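Local atomic coordinates of FERM, RhoGEF and pleckstrin domain protein 2 (Danio rerio, PDB entry 6D21), a protein that probably acts as a guanine nucleotide exchange factor for RAC1 in semaphorin and integrin signalling, and is represented here by its FERM domain. Residues R112-E117 with L186-V191; G46-N51 with L76-V81; L39-Y44 with Q90-F95. All coordinates share one frame; numbering follows the deposited sequence.

Overall arrangement
All three contacts lie in the FERM domain, the N-terminal portion of the exchange factor. Interaction 2 pairs the neighbouring strands 45-50 and 76-81 of the ubiquitin-like lobe. Interaction 3 joins that lobe to the start of helix 94-110 in the helical central lobe; its centre is about 18 Å from that of interaction 2, and the two touch where Val81 CG1 lies 3.7 Å from Tyr44 O. Helix 94-110 then leads to interaction 1, where two loops of the central lobe meet close to the PH-like lobe. The centre of interaction 1 is about 21 Å from that of interaction 2 and about 22 Å from that of interaction 3, and it touches neither.

Interaction 1. Residues R112-E117 with L186-V191; sequences RLSCTE and LEMFGV
Leu113 and Met188 bring together two loops of the helical central lobe of the FERM fold: residues 186-191, leading from helix 172-183 toward strand 194-197, and residues 112-117, linking helix 94-110 to helix 117-132. Both loops are tightly turned. Leu113 is the centre of an inverse gamma turn, and overlapping turns, type I from Leu186 to Phe189 and type II from Met188 to Val191, fold the other loop, with Gly190 at positive phi in the second.

The apolar contacts centre on Leu113. With CG anti to the backbone N (chi1 180°), its CD1 reaches Met188 CB at 4.1 Å and Leu186 CD1 at 4.2 Å, and also rests against the Met188-Phe189 peptide. Leu186 CD1 touches Cys115 CB as well, at 4.3 Å. Behind this patch, Ile104, Leu108 and Leu123 of the flanking helices pack on Leu113.

Met188 makes the contacts between carbon and oxygen. Bent at chi2 and chi3, its chain curls along the other loop, placing CG 3.6 Å from Ser114 OG and CE 3.6 Å from Arg112 O. Replacing it with an alanine would probably open a gap beside Ser114 and His219, the latter from a loop of the PH-like lobe.

The polar link is a water, which donates to Ser114 O at 2.8 Å and accepts from Met188 N at 3.1 Å.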
loop_
_atom_site.group_PDB
_atom_site.type_symbol
_atom_site.label_atom_id
_atom_site.label_comp_id
_atom_site.label_asym_id
_atom_site.label_seq_id
_atom_site.Cartn_x
_atom_site.Cartn_y
_atom_site.Cartn_z
ATOM N N ARG A 112 3.902 3.886 7.318
ATOM C CA ARG A 112 3.521 4.440 6.028
ATOM C C ARG A 112 2.306 5.338 6.224
ATOM O O ARG A 112 2.242 6.455 5.711
ATOM C CB ARG A 112 3.215 3.339 5.015
ATOM C CG ARG A 112 4.388 2.432 4.708
ATOM C CD ARG A 112 4.322 1.919 3.288
ATOM N NE ARG A 112 5.139 2.725 2.391
ATOM C CZ ARG A 112 6.277 2.308 1.849
ATOM N NH1 ARG A 112 6.711 1.080 2.098
ATOM N NH2 ARG A 112 6.973 3.108 1.049
ATOM N N LEU A 113 1.345 4.839 6.988
ATOM C CA LEU A 113 0.148 5.608 7.297
ATOM C C LEU A 113 0.388 6.463 8.530
ATOM O O LEU A 113 0.087 6.043 9.646
ATOM C CB LEU A 113 -1.040 4.673 7.536
ATOM C CG LEU A 113 -2.344 5.383 7.877
ATOM C CD1 LEU A 113 -2.718 6.323 6.736
ATOM C CD2 LEU A 113 -3.432 4.374 8.157
ATOM N N SER A 114 0.969 7.640 8.348
ATOM C CA SER A 114 1.118 8.545 9.480
ATOM C C SER A 114 -0.162 9.361 9.630
ATOM O O SER A 114 -0.799 9.721 8.639
ATOM C CB SER A 114 2.329 9.464 9.312
ATOM O OG SER A 114 2.264 10.139 8.074
ATOM N N CYS A 115 -0.537 9.630 10.879
ATOM C CA CYS A 115 -1.744 10.385 11.198
ATOM C C CYS A 115 -1.627 10.885 12.631
ATOM O O CYS A 115 -0.624 10.622 13.306
ATOM C CB CYS A 115 -2.990 9.514 11.021
ATOM S SG CYS A 115 -2.927 7.916 11.909
ATOM N N THR A 116 -2.638 11.594 13.115
ATOM C CA THR A 116 -2.590 12.071 14.501
ATOM C C THR A 116 -2.682 10.877 15.449
ATOM O O THR A 116 -3.105 9.795 15.061
ATOM C CB THR A 116 -3.728 13.078 14.819
ATOM O OG1 THR A 116 -5.000 12.462 14.577
ATOM C CG2 THR A 116 -3.605 14.314 13.938
ATOM N N GLU A 117 -2.281 11.079 16.691
ATOM C CA GLU A 117 -2.348 10.028 17.694
ATOM C C GLU A 117 -3.792 9.571 17.950
ATOM O O GLU A 117 -4.056 8.380 18.072
ATOM C CB GLU A 117 -1.703 10.517 18.991
ATOM C CG GLU A 117 -1.810 9.555 20.152
ATOM C CD GLU A 117 -1.235 10.133 21.430
ATOM O OE1 GLU A 117 -1.895 10.007 22.483
ATOM O OE2 GLU A 117 -0.126 10.711 21.377
ATOM N N LEU A 186 -7.989 9.978 5.227
ATOM C CA LEU A 186 -6.699 10.493 5.679
ATOM C C LEU A 186 -5.809 10.847 4.502
ATOM O O LEU A 186 -5.784 10.146 3.492
ATOM C CB LEU A 186 -5.988 9.472 6.566
ATOM C CG LEU A 186 -6.814 9.075 7.793
ATOM C CD1 LEU A 186 -6.110 7.959 8.559
ATOM C CD2 LEU A 186 -7.060 10.317 8.692
ATOM N N GLU A 187 -5.062 11.930 4.657
ATOM C CA GLU A 187 -4.185 12.424 3.608
ATOM C C GLU A 187 -3.150 11.395 3.177
ATOM O O GLU A 187 -2.788 11.323 1.999
ATOM C CB GLU A 187 -3.484 13.696 4.089
ATOM C CG GLU A 187 -2.684 14.423 3.038
ATOM C CD GLU A 187 -2.059 15.694 3.583
ATOM O OE1 GLU A 187 -2.463 16.787 3.138
ATOM O OE2 GLU A 187 -1.174 15.600 4.464
ATOM N N MET A 188 -2.673 10.586 4.124
ATOM C CA MET A 188 -1.630 9.620 3.815
ATOM C C MET A 188 -2.128 8.226 3.383
ATOM O O MET A 188 -1.319 7.329 3.156
ATOM C CB MET A 188 -0.701 9.457 5.022
ATOM C CG MET A 188 0.093 10.722 5.299
ATOM S SD MET A 188 1.264 10.991 3.944
ATOM C CE MET A 188 2.466 9.714 4.316
ATOM N N PHE A 189 -3.438 8.038 3.307
ATOM C CA PHE A 189 -4.002 6.757 2.903
ATOM C C PHE A 189 -3.579 6.392 1.485
ATOM O O PHE A 189 -3.808 7.160 0.553
ATOM C CB PHE A 189 -5.527 6.783 2.990
ATOM C CG PHE A 189 -6.197 5.540 2.424
ATOM C CD1 PHE A 189 -6.064 4.311 3.055
ATOM C CD2 PHE A 189 -6.947 5.608 1.262
ATOM C CE1 PHE A 189 -6.679 3.174 2.538
ATOM C CE2 PHE A 189 -7.572 4.471 0.739
ATOM C CZ PHE A 189 -7.440 3.267 1.380
ATOM N N GLY A 190 -2.972 5.219 1.329
ATOM C CA GLY A 190 -2.550 4.738 0.016
ATOM C C GLY A 190 -1.293 5.433 -0.499
ATOM O O GLY A 190 -0.818 5.150 -1.594
ATOM N N VAL A 191 -0.730 6.338 0.297
ATOM C CA VAL A 191 0.407 7.127 -0.182
ATOM C C VAL A 191 1.743 6.357 -0.076
ATOM O O VAL A 191 2.058 5.765 0.966
ATOM C CB VAL A 191 0.502 8.463 0.591
ATOM C CG1 VAL A 191 1.811 9.175 0.297
ATOM C CG2 VAL A 191 -0.686 9.352 0.256
HETATM O O HOH W 1 -2.791 11.044 7.211
#

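Interaction 2. Residues G46-N51 with L76-V81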
loop_
_atom_site.group_PDB
_atom_site.type_symbol
_atom_site.label_atom_id
_atom_site.label_comp_id
_atom_site.label_asym_id
_atom_site.label_seq_id
_atom_site.Cartn_x
_atom_site.Cartn_y
_atom_site.Cartn_z
ATOM N N GLY A 46 -0.930 -6.969 -5.647
ATOM C CA GLY A 46 0.228 -7.523 -6.315
ATOM C C GLY A 46 1.110 -8.203 -5.274
ATOM O O GLY A 46 0.731 -8.325 -4.104
ATOM N N LEU A 47 2.279 -8.646 -5.710
ATOM C CA LEU A 47 3.244 -9.267 -4.822
ATOM C C LEU A 47 4.523 -8.432 -4.812
ATOM O O LEU A 47 4.986 -8.003 -5.864
ATOM C CB LEU A 47 3.559 -10.697 -5.275
ATOM C CG LEU A 47 2.456 -11.744 -5.148
ATOM C CD1 LEU A 47 2.926 -13.070 -5.751
ATOM C CD2 LEU A 47 2.067 -11.924 -3.677
ATOM N N GLU A 48 5.084 -8.198 -3.633
ATOM C CA GLU A 48 6.436 -7.663 -3.567
ATOM C C GLU A 48 7.370 -8.664 -2.897
ATOM O O GLU A 48 6.924 -9.555 -2.186
ATOM C CB GLU A 48 6.478 -6.315 -2.831
ATOM C CG GLU A 48 5.314 -5.994 -1.963
ATOM C CD GLU A 48 5.371 -4.581 -1.404
ATOM O OE1 GLU A 48 6.084 -3.727 -1.991
ATOM O OE2 GLU A 48 4.754 -4.346 -0.353
ATOM N N PHE A 49 8.665 -8.510 -3.134
ATOM C CA PHE A 49 9.663 -9.361 -2.512
ATOM C C PHE A 49 10.777 -8.501 -1.938
ATOM O O PHE A 49 10.902 -7.328 -2.289
ATOM C CB PHE A 49 10.221 -10.372 -3.519
ATOM C CG PHE A 49 10.971 -9.740 -4.658
ATOM C CD1 PHE A 49 10.305 -9.358 -5.819
ATOM C CD2 PHE A 49 12.346 -9.525 -4.566
ATOM C CE1 PHE A 49 10.994 -8.769 -6.875
ATOM C CE2 PHE A 49 13.046 -8.942 -5.611
ATOM C CZ PHE A 49 12.365 -8.562 -6.770
ATOM N N GLN A 50 11.572 -9.084 -1.048
ATOM C CA GLN A 50 12.675 -8.356 -0.432
ATOM C C GLN A 50 13.953 -8.624 -1.194
ATOM O O GLN A 50 14.353 -9.779 -1.321
ATOM C CB GLN A 50 12.848 -8.756 1.037
ATOM C CG GLN A 50 12.389 -7.717 2.010
ATOM C CD GLN A 50 12.704 -8.060 3.454
ATOM O OE1 GLN A 50 12.835 -9.226 3.821
ATOM N NE2 GLN A 50 12.804 -7.035 4.285
ATOM N N ASN A 51 14.590 -7.573 -1.709
ATOM C CA ASN A 51 15.873 -7.755 -2.387
ATOM C C ASN A 51 16.989 -7.959 -1.351
ATOM O O ASN A 51 16.710 -8.051 -0.161
ATOM C CB ASN A 51 16.198 -6.581 -3.332
ATOM C CG ASN A 51 16.388 -5.237 -2.606
ATOM O OD1 ASN A 51 16.494 -5.165 -1.377
ATOM N ND2 ASN A 51 16.477 -4.169 -3.392
ATOM N N LEU A 76 11.546 -13.824 0.712
ATOM C CA LEU A 76 10.207 -13.587 1.207
ATOM C C LEU A 76 9.429 -12.734 0.214
ATOM O O LEU A 76 9.903 -11.666 -0.205
ATOM C CB LEU A 76 10.235 -12.905 2.577
ATOM C CG LEU A 76 8.853 -12.686 3.207
ATOM C CD1 LEU A 76 8.095 -14.006 3.335
ATOM C CD2 LEU A 76 8.987 -11.997 4.554
ATOM N N PHE A 77 8.263 -13.240 -0.181
ATOM C CA PHE A 77 7.276 -12.469 -0.953
ATOM C C PHE A 77 6.115 -12.156 -0.053
ATOM O O PHE A 77 5.848 -12.900 0.901
ATOM C CB PHE A 77 6.751 -13.241 -2.170
ATOM C CG PHE A 77 7.798 -13.572 -3.187
ATOM C CD1 PHE A 77 8.761 -14.540 -2.927
ATOM C CD2 PHE A 77 7.801 -12.942 -4.418
ATOM C CE1 PHE A 77 9.728 -14.857 -3.864
ATOM C CE2 PHE A 77 8.755 -13.260 -5.360
ATOM C CZ PHE A 77 9.722 -14.218 -5.084
ATOM N N ARG A 78 5.394 -11.078 -0.356
ATOM C CA ARG A 78 4.202 -10.781 0.408
ATOM C C ARG A 78 3.114 -10.165 -0.482
ATOM O O ARG A 78 3.395 -9.451 -1.455
ATOM C CB ARG A 78 4.500 -9.841 1.575
ATOM C CG ARG A 78 4.758 -8.409 1.163
ATOM C CD ARG A 78 5.101 -7.531 2.393
ATOM N NE ARG A 78 5.332 -6.154 1.968
ATOM C CZ ARG A 78 5.720 -5.177 2.772
ATOM N NH1 ARG A 78 5.895 -3.959 2.283
ATOM N NH2 ARG A 78 5.910 -5.415 4.059
ATOM N N LEU A 79 1.876 -10.482 -0.141
ATOM C CA LEU A 79 0.718 -9.865 -0.790
ATOM C C LEU A 79 0.599 -8.403 -0.342
ATOM O O LEU A 79 0.743 -8.114 0.847
ATOM C CB LEU A 79 -0.549 -10.640 -0.431
ATOM C CG LEU A 79 -1.842 -10.159 -1.098
ATOM C CD1 LEU A 79 -1.761 -10.367 -2.623
ATOM C CD2 LEU A 79 -2.970 -10.927 -0.486
ATOM N N SER A 80 0.349 -7.486 -1.284
ATOM C CA SER A 80 0.202 -6.070 -0.962
ATOM C C SER A 80 -0.840 -5.424 -1.875
ATOM O O SER A 80 -0.985 -5.837 -3.037
ATOM C CB SER A 80 1.536 -5.318 -1.109
ATOM O OG SER A 80 2.500 -5.789 -0.183
ATOM N N VAL A 81 -1.527 -4.394 -1.376
ATOM C CA VAL A 81 -2.364 -3.567 -2.258
ATOM C C VAL A 81 -1.449 -2.766 -3.187
ATOM O O VAL A 81 -0.513 -2.121 -2.727
ATOM C CB VAL A 81 -3.265 -2.598 -1.479
ATOM C CG1 VAL A 81 -3.980 -1.638 -2.447
ATOM C CG2 VAL A 81 -4.270 -3.380 -0.602
#
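Glu48 and Arg78 form a hydrogen-bonded pair across two antiparallel strands, their side chains on the same face as Ser80. The Glu48 chain is extended beyond CG (chi2 -173°), carrying OE2 to Arg78 and Ser80, where it accepts three bonds. Ser80 OG donates to Glu48 OE2 at 2.7 Å from its anti side, and Arg78 NH1 and NE reach the same Glu48 OE2 at 2.9 and 3.0 Å from above the carboxylate plane, turned 44° from the guanidinium. Arg106 of helix 94-110 also bonds to Ser80 OG, and Trp56 makes a cation-pi contact with Arg78; the nearby positive charge is likely to keep Glu48 ionised.

These are neighbouring strands 45-50 and 76-81 of the ubiquitin-like beta-grasp sheet. The opposite face, bearing Leu47, Phe49, Phe77 and Leu79, is tightly packed. Phe49 CB makes a CH-pi contact over one face of the Phe77 ring, 3.9 Å from its centroid. Leu47 CD2 meets Leu79 CD1 at 4.3 Å beneath helix 26-36.

At the buried end Gly46 N donates to Ser80 O at 2.8 Å. The last bond of the ladder, Gln50 N to Leu76 O at 3.2 Å, is the longest, and the side chains of these two partly exposed residues both touch Trp56.

Interaction 3. Residues L39-Y44 with Q90-F95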
loop_
_atom_site.group_PDB
_atom_site.type_symbol
_atom_site.label_atom_id
_atom_site.label_comp_id
_atom_site.label_asym_id
_atom_site.label_seq_id
_atom_site.Cartn_x
_atom_site.Cartn_y
_atom_site.Cartn_z
ATOM N N LEU A 39 -9.130 -15.015 -3.766
ATOM C CA LEU A 39 -9.289 -13.579 -3.895
ATOM C C LEU A 39 -9.958 -13.251 -5.239
ATOM O O LEU A 39 -9.316 -13.302 -6.282
ATOM C CB LEU A 39 -7.924 -12.888 -3.786
ATOM C CG LEU A 39 -7.928 -11.355 -3.865
ATOM C CD1 LEU A 39 -9.013 -10.788 -2.955
ATOM C CD2 LEU A 39 -6.550 -10.741 -3.533
ATOM N N ILE A 40 -11.241 -12.901 -5.218
ATOM C CA ILE A 40 -11.959 -12.622 -6.469
ATOM C C ILE A 40 -11.612 -11.226 -7.017
ATOM O O ILE A 40 -11.330 -11.086 -8.204
ATOM C CB ILE A 40 -13.485 -12.754 -6.271
ATOM C CG1 ILE A 40 -13.830 -14.145 -5.725
ATOM C CG2 ILE A 40 -14.249 -12.501 -7.582
ATOM C CD1 ILE A 40 -15.300 -14.295 -5.365
ATOM N N GLU A 41 -11.611 -10.203 -6.162
ATOM C CA GLU A 41 -11.263 -8.841 -6.600
ATOM C C GLU A 41 -9.753 -8.605 -6.509
ATOM O O GLU A 41 -9.264 -7.744 -5.746
ATOM C CB GLU A 41 -12.030 -7.790 -5.777
ATOM C CG GLU A 41 -13.542 -7.806 -6.052
ATOM C CD GLU A 41 -14.324 -6.843 -5.167
ATOM O OE1 GLU A 41 -14.877 -5.852 -5.695
ATOM O OE2 GLU A 41 -14.408 -7.092 -3.946
ATOM N N SER A 42 -9.026 -9.340 -7.334
ATOM C CA SER A 42 -7.578 -9.469 -7.194
ATOM C C SER A 42 -6.783 -8.364 -7.914
ATOM O O SER A 42 -5.586 -8.191 -7.676
ATOM C CB SER A 42 -7.154 -10.849 -7.718
ATOM O OG SER A 42 -7.347 -10.917 -9.123
ATOM N N ASP A 43 -7.454 -7.609 -8.783
ATOM C CA ASP A 43 -6.766 -6.617 -9.602
ATOM C C ASP A 43 -6.129 -5.484 -8.800
ATOM O O ASP A 43 -5.191 -4.851 -9.289
ATOM C CB ASP A 43 -7.729 -6.015 -10.637
ATOM C CG ASP A 43 -8.013 -6.958 -11.786
ATOM O OD1 ASP A 43 -7.289 -7.964 -11.936
ATOM O OD2 ASP A 43 -8.949 -6.677 -12.558
ATOM N N TYR A 44 -6.638 -5.205 -7.598
ATOM C CA TYR A 44 -6.039 -4.161 -6.757
ATOM C C TYR A 44 -4.715 -4.585 -6.102
ATOM O O TYR A 44 -4.014 -3.745 -5.523
ATOM C CB TYR A 44 -7.005 -3.734 -5.641
ATOM C CG TYR A 44 -8.339 -3.277 -6.162
ATOM C CD1 TYR A 44 -8.493 -1.992 -6.660
ATOM C CD2 TYR A 44 -9.438 -4.140 -6.191
ATOM C CE1 TYR A 44 -9.725 -1.552 -7.160
ATOM C CE2 TYR A 44 -10.679 -3.713 -6.702
ATOM C CZ TYR A 44 -10.805 -2.419 -7.185
ATOM O OH TYR A 44 -12.002 -1.964 -7.690
ATOM N N GLN A 90 -16.439 0.472 -0.679
ATOM C CA GLN A 90 -17.399 0.138 -1.734
ATOM C C GLN A 90 -16.997 -1.079 -2.538
ATOM O O GLN A 90 -17.657 -1.429 -3.501
ATOM C CB GLN A 90 -17.601 1.318 -2.670
ATOM C CG GLN A 90 -18.419 2.404 -2.014
ATOM C CD GLN A 90 -18.834 3.451 -2.981
ATOM O OE1 GLN A 90 -19.629 3.191 -3.886
ATOM N NE2 GLN A 90 -18.313 4.658 -2.802
ATOM N N LEU A 91 -15.923 -1.739 -2.142
ATOM C CA LEU A 91 -15.603 -3.013 -2.760
ATOM C C LEU A 91 -16.681 -4.017 -2.396
ATOM O O LEU A 91 -17.198 -4.003 -1.264
ATOM C CB LEU A 91 -14.220 -3.491 -2.315
ATOM C CG LEU A 91 -13.112 -2.554 -2.801
ATOM C CD1 LEU A 91 -11.782 -2.885 -2.129
ATOM C CD2 LEU A 91 -13.007 -2.636 -4.322
ATOM N N GLN A 92 -17.009 -4.879 -3.358
ATOM C CA GLN A 92 -18.155 -5.778 -3.272
ATOM C C GLN A 92 -18.004 -6.917 -2.274
ATOM O O GLN A 92 -18.980 -7.334 -1.650
ATOM C CB GLN A 92 -18.443 -6.391 -4.650
ATOM C CG GLN A 92 -18.919 -5.404 -5.697
ATOM C CD GLN A 92 -20.124 -4.634 -5.228
ATOM O OE1 GLN A 92 -20.009 -3.480 -4.815
ATOM N NE2 GLN A 92 -21.288 -5.271 -5.268
ATOM N N GLU A 93 -16.798 -7.460 -2.144
ATOM C CA GLU A 93 -16.642 -8.660 -1.334
ATOM C C GLU A 93 -16.123 -8.337 0.067
ATOM O O GLU A 93 -15.208 -7.524 0.248
ATOM C CB GLU A 93 -15.711 -9.665 -2.031
ATOM C CG GLU A 93 -16.081 -9.987 -3.482
ATOM C CD GLU A 93 -17.472 -10.616 -3.629
ATOM O OE1 GLU A 93 -18.198 -10.257 -4.584
ATOM O OE2 GLU A 93 -17.833 -11.480 -2.802
ATOM N N GLU A 94 -16.719 -8.998 1.050
ATOM C CA GLU A 94 -16.310 -8.879 2.434
ATOM C C GLU A 94 -14.818 -9.224 2.582
ATOM O O GLU A 94 -14.095 -8.569 3.317
ATOM C CB GLU A 94 -17.177 -9.797 3.305
ATOM C CG GLU A 94 -17.209 -9.458 4.774
ATOM C CD GLU A 94 -18.214 -10.318 5.527
ATOM O OE1 GLU A 94 -19.429 -10.188 5.265
ATOM O OE2 GLU A 94 -17.784 -11.140 6.362
ATOM N N PHE A 95 -14.366 -10.248 1.868
ATOM C CA PHE A 95 -12.976 -10.682 1.979
ATOM C C PHE A 95 -12.020 -9.627 1.447
ATOM O O PHE A 95 -10.931 -9.426 1.999
ATOM C CB PHE A 95 -12.779 -12.010 1.235
ATOM C CG PHE A 95 -11.373 -12.544 1.294
ATOM C CD1 PHE A 95 -10.795 -12.888 2.502
ATOM C CD2 PHE A 95 -10.640 -12.726 0.135
ATOM C CE1 PHE A 95 -9.505 -13.385 2.554
ATOM C CE2 PHE A 95 -9.349 -13.223 0.189
ATOM C CZ PHE A 95 -8.789 -13.550 1.395
#
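Glu41 reaches across to the backbone just ahead of helix 94-110 and supplies the polar part of this contact. Its chain is extended beyond CG (chi2 176°), carrying the carboxylate up to two successive peptide N-H groups. Glu93 N, at the N-cap position, donates to Glu41 OE2 at 3.0 Å, coming in 38° out of the carboxylate plane. Gln92 N gives Glu41 OE1 a weak bond of 3.3 Å. Glu41 OE2 also bonds Thr96 OG1, so one carboxylate links the residues just before the helix to its first turn. The helix dipole would probably favour this negative charge, but the like-charged Glu93 OE1, 5.0 Å from Glu41 OE2 and not in contact, would probably work against it.

Apolar contacts flank this carboxylate along the segments. Leu91 CD2 approaches the Tyr44 ring obliquely, 3.5 Å from CE2, the side chains sliding past each other in opposite directions. Leu39 CD1 meets Phe95 CE2 at 4.0 Å, those side chains crossing at about a right angle.

Residues 39-44 connect helix 26-36 to strand 45-50 of the ubiquitin-like lobe. Leu39 touches both Phe34 of that helix and Leu99 of helix 94-110, while Tyr44 touches Phe100 and meets Phe279 of helix 263-281.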